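Side-chain contacts in trilobed Protease (Pyrococcus furiosus, PDB 2GOP), which probably hydrolyses peptide bonds as a protease, the part described here being its seven-bladed beta-propeller domain, which has an open Velcro topology: residues K182-V187 against F219-S224; L246-G251 against M255-E260. All coordinates share one frame; numbering follows the deposited sequence. Where two conformers were deposited one is given.

Overall arrangement
The two contacts share one blade of the seven-bladed propeller, that of strands 219-224, 229-233, 245-249 and 254-256. Contact 1 is buried and runs between blades: the second strand of the preceding blade, 182-188, reaches 219-224, the innermost strand of the next, through a side-chain amide and one methyl pair. Contact 2, whose centre lies about 15 Å from that of contact 1, stays within the blade, pairing its third and fourth strands as a hairpin toward the periphery. It is only partly buried and relies on backbone hydrogen bonds, a water bridge and aliphatic packing. Contacts 1 and 2 do not touch: the nearest atoms of contact 1 and contact 2 are about 5 Å apart.

Contact 1. Residues K182-V187 against F219-S224; sequences KIVVNV and FYAVDS
Asn-186 reaches across to Tyr-220 and Ala-221 with its whole side chain. CB lies 3.9 Å from CB of Tyr-220, and CG, a step further, 3.6 Å from the same atom. With CG anti to its own carbonyl carbon (chi1 -49°), the amide is carried on to the backbone of Ala-221, where it bonds twice. OD1 accepts from Ala-221 N at 3.0 Å in a nearly straight bond (165°), although the N-H comes from above the carbonyl plane. ND2 donates to Ala-221 O, also at 3.0 Å, on a lone pair in the carbonyl plane; this bond is more bent (147°), Ala-221 O lying somewhat out of the Asn-186 amide plane. The tyrosine ring leads away from the contact. Beside this grip, CG1 of Val-184 meets CB of Ala-221 at 3.6 Å. ND2 has a second partner in Ser-175 OG, on the innermost strand of its own blade. A leucine here would probably leave both the N-H and the carbonyl of Ala-221 without these mates, and Ser-175 without the amide. The side chain thus serves one residue much as a neighbouring strand would, a buried polar clasp between adjacent blades with both amide atoms satisfied.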
loop_
_atom_site.group_PDB
_atom_site.type_symbol
_atom_site.label_atom_id
_atom_site.label_comp_id
_atom_site.label_asym_id
_atom_site.label_seq_id
_atom_site.Cartn_x
_atom_site.Cartn_y
_atom_site.Cartn_z
ATOM N N LYS A 182 -6.424 -27.052 5.126
ATOM C CA LYS A 182 -7.393 -25.975 5.132
ATOM C C LYS A 182 -6.791 -24.724 4.514
ATOM O O LYS A 182 -5.585 -24.616 4.328
ATOM C CB LYS A 182 -7.862 -25.687 6.555
ATOM C CG LYS A 182 -8.516 -26.855 7.241
ATOM C CD LYS A 182 -9.235 -26.430 8.511
ATOM C CE LYS A 182 -9.698 -27.637 9.333
ATOM N NZ LYS A 182 -10.513 -27.261 10.522
ATOM N N ILE A 183 -7.650 -23.772 4.182
ATOM C CA ILE A 183 -7.200 -22.499 3.664
ATOM C C ILE A 183 -7.636 -21.409 4.637
ATOM O O ILE A 183 -8.807 -21.338 5.047
ATOM C CB ILE A 183 -7.749 -22.223 2.242
ATOM C CG1 ILE A 183 -7.243 -23.298 1.262
ATOM C CG2 ILE A 183 -7.294 -20.864 1.753
ATOM C CD1 ILE A 183 -8.155 -23.490 0.080
ATOM N N VAL A 184 -6.676 -20.581 5.025
ATOM C CA VAL A 184 -6.955 -19.431 5.879
ATOM C C VAL A 184 -7.172 -18.243 4.955
ATOM O O VAL A 184 -6.311 -17.930 4.149
ATOM C CB VAL A 184 -5.783 -19.164 6.825
ATOM C CG1 VAL A 184 -5.974 -17.838 7.590
ATOM C CG2 VAL A 184 -5.621 -20.358 7.773
ATOM N N VAL A 185 -8.318 -17.591 5.091
ATOM C CA VAL A 185 -8.749 -16.575 4.145
ATOM C C VAL A 185 -8.918 -15.233 4.834
ATOM O O VAL A 185 -9.678 -15.114 5.799
ATOM C CB VAL A 185 -10.065 -16.978 3.474
ATOM C CG1 VAL A 185 -10.519 -15.911 2.477
ATOM C CG2 VAL A 185 -9.904 -18.332 2.770
ATOM N N ASN A 186 -8.197 -14.234 4.314
ATOM C CA ASN A 186 -8.270 -12.857 4.770
ATOM C C ASN A 186 -9.202 -12.064 3.863
ATOM O O ASN A 186 -8.974 -11.993 2.664
ATOM C CB ASN A 186 -6.886 -12.206 4.738
ATOM C CG ASN A 186 -5.830 -13.049 5.406
ATOM O OD1 ASN A 186 -5.942 -13.351 6.579
ATOM N ND2 ASN A 186 -4.772 -13.397 4.670
ATOM N N VAL A 187 -10.232 -11.462 4.454
ATOM C CA VAL A 187 -11.199 -10.642 3.729
ATOM C C VAL A 187 -11.244 -9.250 4.368
ATOM O O VAL A 187 -11.359 -9.138 5.590
ATOM C CB VAL A 187 -12.609 -11.294 3.772
ATOM C CG1 VAL A 187 -13.619 -10.494 2.958
ATOM C CG2 VAL A 187 -12.536 -12.727 3.243
ATOM N N PHE A 219 -4.889 -7.169 11.443
ATOM C CA PHE A 219 -3.814 -7.975 10.865
ATOM C C PHE A 219 -4.402 -9.036 9.974
ATOM O O PHE A 219 -5.601 -9.247 9.967
ATOM C CB PHE A 219 -2.938 -8.610 11.956
ATOM C CG PHE A 219 -3.723 -9.273 13.058
ATOM C CD1 PHE A 219 -4.375 -10.486 12.843
ATOM C CD2 PHE A 219 -3.815 -8.678 14.321
ATOM C CE1 PHE A 219 -5.118 -11.089 13.862
ATOM C CE2 PHE A 219 -4.543 -9.272 15.336
ATOM C CZ PHE A 219 -5.203 -10.476 15.106
ATOM N N TYR A 220 -3.540 -9.697 9.210
ATOM C CA TYR A 220 -3.975 -10.752 8.333
ATOM C C TYR A 220 -2.898 -11.835 8.261
ATOM O O TYR A 220 -1.735 -11.595 8.567
ATOM C CB TYR A 220 -4.327 -10.181 6.958
ATOM C CG TYR A 220 -3.219 -9.428 6.303
ATOM C CD1 TYR A 220 -2.297 -10.087 5.494
ATOM C CD2 TYR A 220 -3.085 -8.053 6.481
ATOM C CE1 TYR A 220 -1.254 -9.390 4.880
ATOM C CE2 TYR A 220 -2.057 -7.354 5.881
ATOM C CZ TYR A 220 -1.143 -8.028 5.079
ATOM O OH TYR A 220 -0.124 -7.340 4.468
ATOM N N ALA A 221 -3.319 -13.041 7.908
ATOM C CA ALA A 221 -2.452 -14.206 7.923
ATOM C C ALA A 221 -1.533 -14.186 6.709
ATOM O O ALA A 221 -2.001 -14.017 5.574
ATOM C CB ALA A 221 -3.319 -15.499 7.947
ATOM N N VAL A 222 -0.230 -14.344 6.948
ATOM C CA VAL A 222 0.756 -14.338 5.864
ATOM C C VAL A 222 1.463 -15.676 5.649
ATOM O O VAL A 222 2.034 -15.879 4.590
ATOM C CB VAL A 222 1.820 -13.223 6.037
ATOM C CG1 VAL A 222 1.189 -11.849 5.822
ATOM C CG2 VAL A 222 2.513 -13.321 7.411
ATOM N N ASP A 223 1.443 -16.574 6.638
ATOM C CA ASP A 223 2.119 -17.872 6.513
ATOM C C ASP A 223 1.673 -18.814 7.610
ATOM O O ASP A 223 1.125 -18.381 8.608
ATOM C CB ASP A 223 3.646 -17.692 6.594
ATOM C CG ASP A 223 4.415 -18.838 5.963
ATOM O OD1 ASP A 223 3.785 -19.706 5.308
ATOM O OD2 ASP A 223 5.658 -18.871 6.134
ATOM N N SER A 224 1.929 -20.102 7.421
ATOM C CA SER A 224 1.654 -21.111 8.438
ATOM C C SER A 224 2.711 -22.207 8.332
ATOM O O SER A 224 3.153 -22.518 7.233
ATOM C CB SER A 224 0.265 -21.725 8.215
ATOM O OG SER A 224 0.081 -22.874 9.031
#

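Contact 2. Residues L246-G251 against M255-E260; sequences LYIYDG and MGILDE
The ring of Tyr-247 slants past Gly-256, its CD2 3.4 Å from the glycine CA, while the carbonyl carbon of Met-255 lies at the ring edge, near its plane. A water stands over one face, offset toward the rim. The carboxylate of Asp-259 crosses the tyrosine at about a right angle, its plane 53° from that of the ring. A side chain at Gly-256 would point to this same face of the sheet, close to the ring and into Asp-259 OD1, so the bare backbone suits the site. The same water ties the segments together: it donates to Leu-246 O and, at 2.6 Å, to Asp-259 OD1, and accepts from Leu-258 N. The ring of Tyr-249 takes Gly-251 N over the centre of one face and meets Phe-214 edge-to-face.

Tyr-247 and Gly-256 form an antiparallel non-hydrogen-bonded pair. Next to it, the hydrogen-bonded pair Ile-248 and Met-255 exchanges two backbone bonds, with Ile-248 N 2.8 Å from Met-255 O. A further bond joins Ile-257 N to Leu-246 O at 3.1 Å, beyond the end of strand 254-256. Here the chain turns off, and aliphatic groups take over. Ile-257 holds CG1 between its backbone N and carbonyl carbon (chi1 62°), which brings it to 3.8 Å from CB of Leu-246; its other branch, CG2, meets CD1 of Ile-248 crosswise. Leu-246 and Leu-258 run side by side, pointing the same way, with their CD1 methyls 3.8 Å apart.

These aliphatic side chains pack on the next blade: Leu-246 and Leu-258 touch Val-265 and Phe-277, Ile-248 and Ile-257 touch Val-275 and Trp-290. Across the hairpin's other edge, Tyr-247 and Tyr-249 pair by backbone hydrogen bonds with strand 229-233, leaving 254-256 as the outermost strand of its blade.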
loop_
_atom_site.group_PDB
_atom_site.type_symbol
_atom_site.label_atom_id
_atom_site.label_comp_id
_atom_site.label_asym_id
_atom_site.label_seq_id
_atom_site.Cartn_x
_atom_site.Cartn_y
_atom_site.Cartn_z
ATOM N N LEU A 246 4.589 -8.338 13.580
ATOM C CA LEU A 246 4.394 -9.764 13.392
ATOM C C LEU A 246 3.767 -10.372 14.635
ATOM O O LEU A 246 4.123 -10.039 15.774
ATOM C CB LEU A 246 5.713 -10.469 13.054
ATOM C CG LEU A 246 6.345 -10.098 11.708
ATOM C CD1 LEU A 246 7.755 -10.679 11.594
ATOM C CD2 LEU A 246 5.461 -10.549 10.526
ATOM N N TYR A 247 2.818 -11.265 14.406
ATOM C CA TYR A 247 2.121 -11.941 15.489
ATOM C C TYR A 247 1.987 -13.416 15.159
ATOM O O TYR A 247 1.907 -13.807 13.979
ATOM C CB TYR A 247 0.724 -11.346 15.707
ATOM C CG TYR A 247 0.707 -9.850 15.871
ATOM C CD1 TYR A 247 0.656 -9.016 14.761
ATOM C CD2 TYR A 247 0.762 -9.269 17.133
ATOM C CE1 TYR A 247 0.657 -7.641 14.902
ATOM C CE2 TYR A 247 0.763 -7.892 17.292
ATOM C CZ TYR A 247 0.709 -7.080 16.174
ATOM O OH TYR A 247 0.719 -5.709 16.316
ATOM N N ILE A 248 1.963 -14.230 16.208
ATOM C CA ILE A 248 1.788 -15.662 16.067
ATOM C C ILE A 248 0.521 -16.088 16.775
ATOM O O ILE A 248 0.356 -15.785 17.955
ATOM C CB ILE A 248 2.953 -16.437 16.698
ATOM C CG1 ILE A 248 4.267 -16.116 15.994
ATOM C CG2 ILE A 248 2.662 -17.944 16.646
ATOM C CD1 ILE A 248 5.457 -16.816 16.629
ATOM N N TYR A 249 -0.355 -16.800 16.049
ATOM C CA TYR A 249 -1.508 -17.475 16.628
ATOM C C TYR A 249 -1.244 -18.982 16.806
ATOM O O TYR A 249 -0.968 -19.706 15.837
ATOM C CB TYR A 249 -2.777 -17.217 15.797
ATOM C CG TYR A 249 -4.008 -17.909 16.359
ATOM C CD1 TYR A 249 -4.393 -17.708 17.699
ATOM C CD2 TYR A 249 -4.770 -18.777 15.587
ATOM C CE1 TYR A 249 -5.487 -18.347 18.243
ATOM C CE2 TYR A 249 -5.900 -19.425 16.145
ATOM C CZ TYR A 249 -6.239 -19.194 17.471
ATOM O OH TYR A 249 -7.321 -19.812 18.055
ATOM N N ASP A 250 -1.352 -19.443 18.052
ATOM C CA ASP A 250 -1.015 -20.824 18.445
ATOM C C ASP A 250 -2.231 -21.682 18.847
ATOM O O ASP A 250 -2.071 -22.794 19.367
ATOM C CB ASP A 250 -0.033 -20.792 19.625
ATOM C CG ASP A 250 -0.578 -20.021 20.832
ATOM O OD1 ASP A 250 -1.637 -19.336 20.711
ATOM O OD2 ASP A 250 0.073 -20.085 21.898
ATOM N N GLY A 251 -3.432 -21.158 18.637
ATOM C CA GLY A 251 -4.662 -21.813 19.106
ATOM C C GLY A 251 -5.156 -21.275 20.441
ATOM O O GLY A 251 -6.243 -21.657 20.902
ATOM N N MET A 255 -0.060 -13.444 19.857
ATOM C CA MET A 255 1.083 -12.889 20.567
ATOM C C MET A 255 2.026 -12.161 19.602
ATOM O O MET A 255 2.435 -12.710 18.532
ATOM C CB MET A 255 1.803 -13.975 21.400
ATOM C CG MET A 255 3.097 -14.581 20.829
ATOM S SD MET A 255 4.214 -15.196 22.121
ATOM C CE MET A 255 5.694 -15.515 21.167
ATOM N N GLY A 256 2.361 -10.918 19.960
ATOM C CA GLY A 256 3.352 -10.147 19.195
ATOM C C GLY A 256 4.776 -10.628 19.491
ATOM O O GLY A 256 5.097 -11.050 20.633
ATOM N N ILE A 257 5.635 -10.543 18.481
ATOM C CA ILE A 257 7.038 -10.895 18.633
ATOM C C ILE A 257 7.991 -9.721 18.345
ATOM O O ILE A 257 9.169 -9.841 18.581
ATOM C CB ILE A 257 7.428 -12.112 17.769
ATOM C CG1 ILE A 257 7.229 -11.825 16.265
ATOM C CG2 ILE A 257 6.641 -13.345 18.213
ATOM C CD1 ILE A 257 7.967 -12.796 15.338
ATOM N N LEU A 258 7.476 -8.601 17.855
ATOM C CA LEU A 258 8.296 -7.399 17.648
ATOM C C LEU A 258 7.660 -6.148 18.258
ATOM O O LEU A 258 7.897 -5.058 17.784
ATOM C CB LEU A 258 8.512 -7.185 16.143
ATOM C CG LEU A 258 9.345 -8.249 15.410
ATOM C CD1 LEU A 258 9.254 -8.102 13.890
ATOM C CD2 LEU A 258 10.774 -8.206 15.867
ATOM N N ASP A 259 6.846 -6.291 19.295
ATOM C CA ASP A 259 6.166 -5.113 19.857
ATOM C C ASP A 259 7.136 -4.074 20.439
ATOM O O ASP A 259 6.840 -2.883 20.426
ATOM C CB ASP A 259 5.176 -5.496 20.950
ATOM C CG ASP A 259 4.054 -6.350 20.459
ATOM O OD1 ASP A 259 3.877 -6.476 19.223
ATOM O OD2 ASP A 259 3.352 -6.910 21.346
ATOM N N GLU A 260 8.293 -4.518 20.923
ATOM C CA GLU A 260 9.253 -3.619 21.563
ATOM C C GLU A 260 10.341 -3.128 20.583
ATOM O O GLU A 260 11.272 -2.432 20.995
ATOM C CB GLU A 260 9.859 -4.278 22.818
ATOM C CG GLU A 260 8.862 -4.553 23.959
ATOM C CD GLU A 260 7.847 -5.653 23.644
ATOM O OE1 GLU A 260 8.239 -6.703 23.101
ATOM O OE2 GLU A 260 6.653 -5.471 23.950
HETATM O O HOH W 1 4.888 -7.749 17.134
#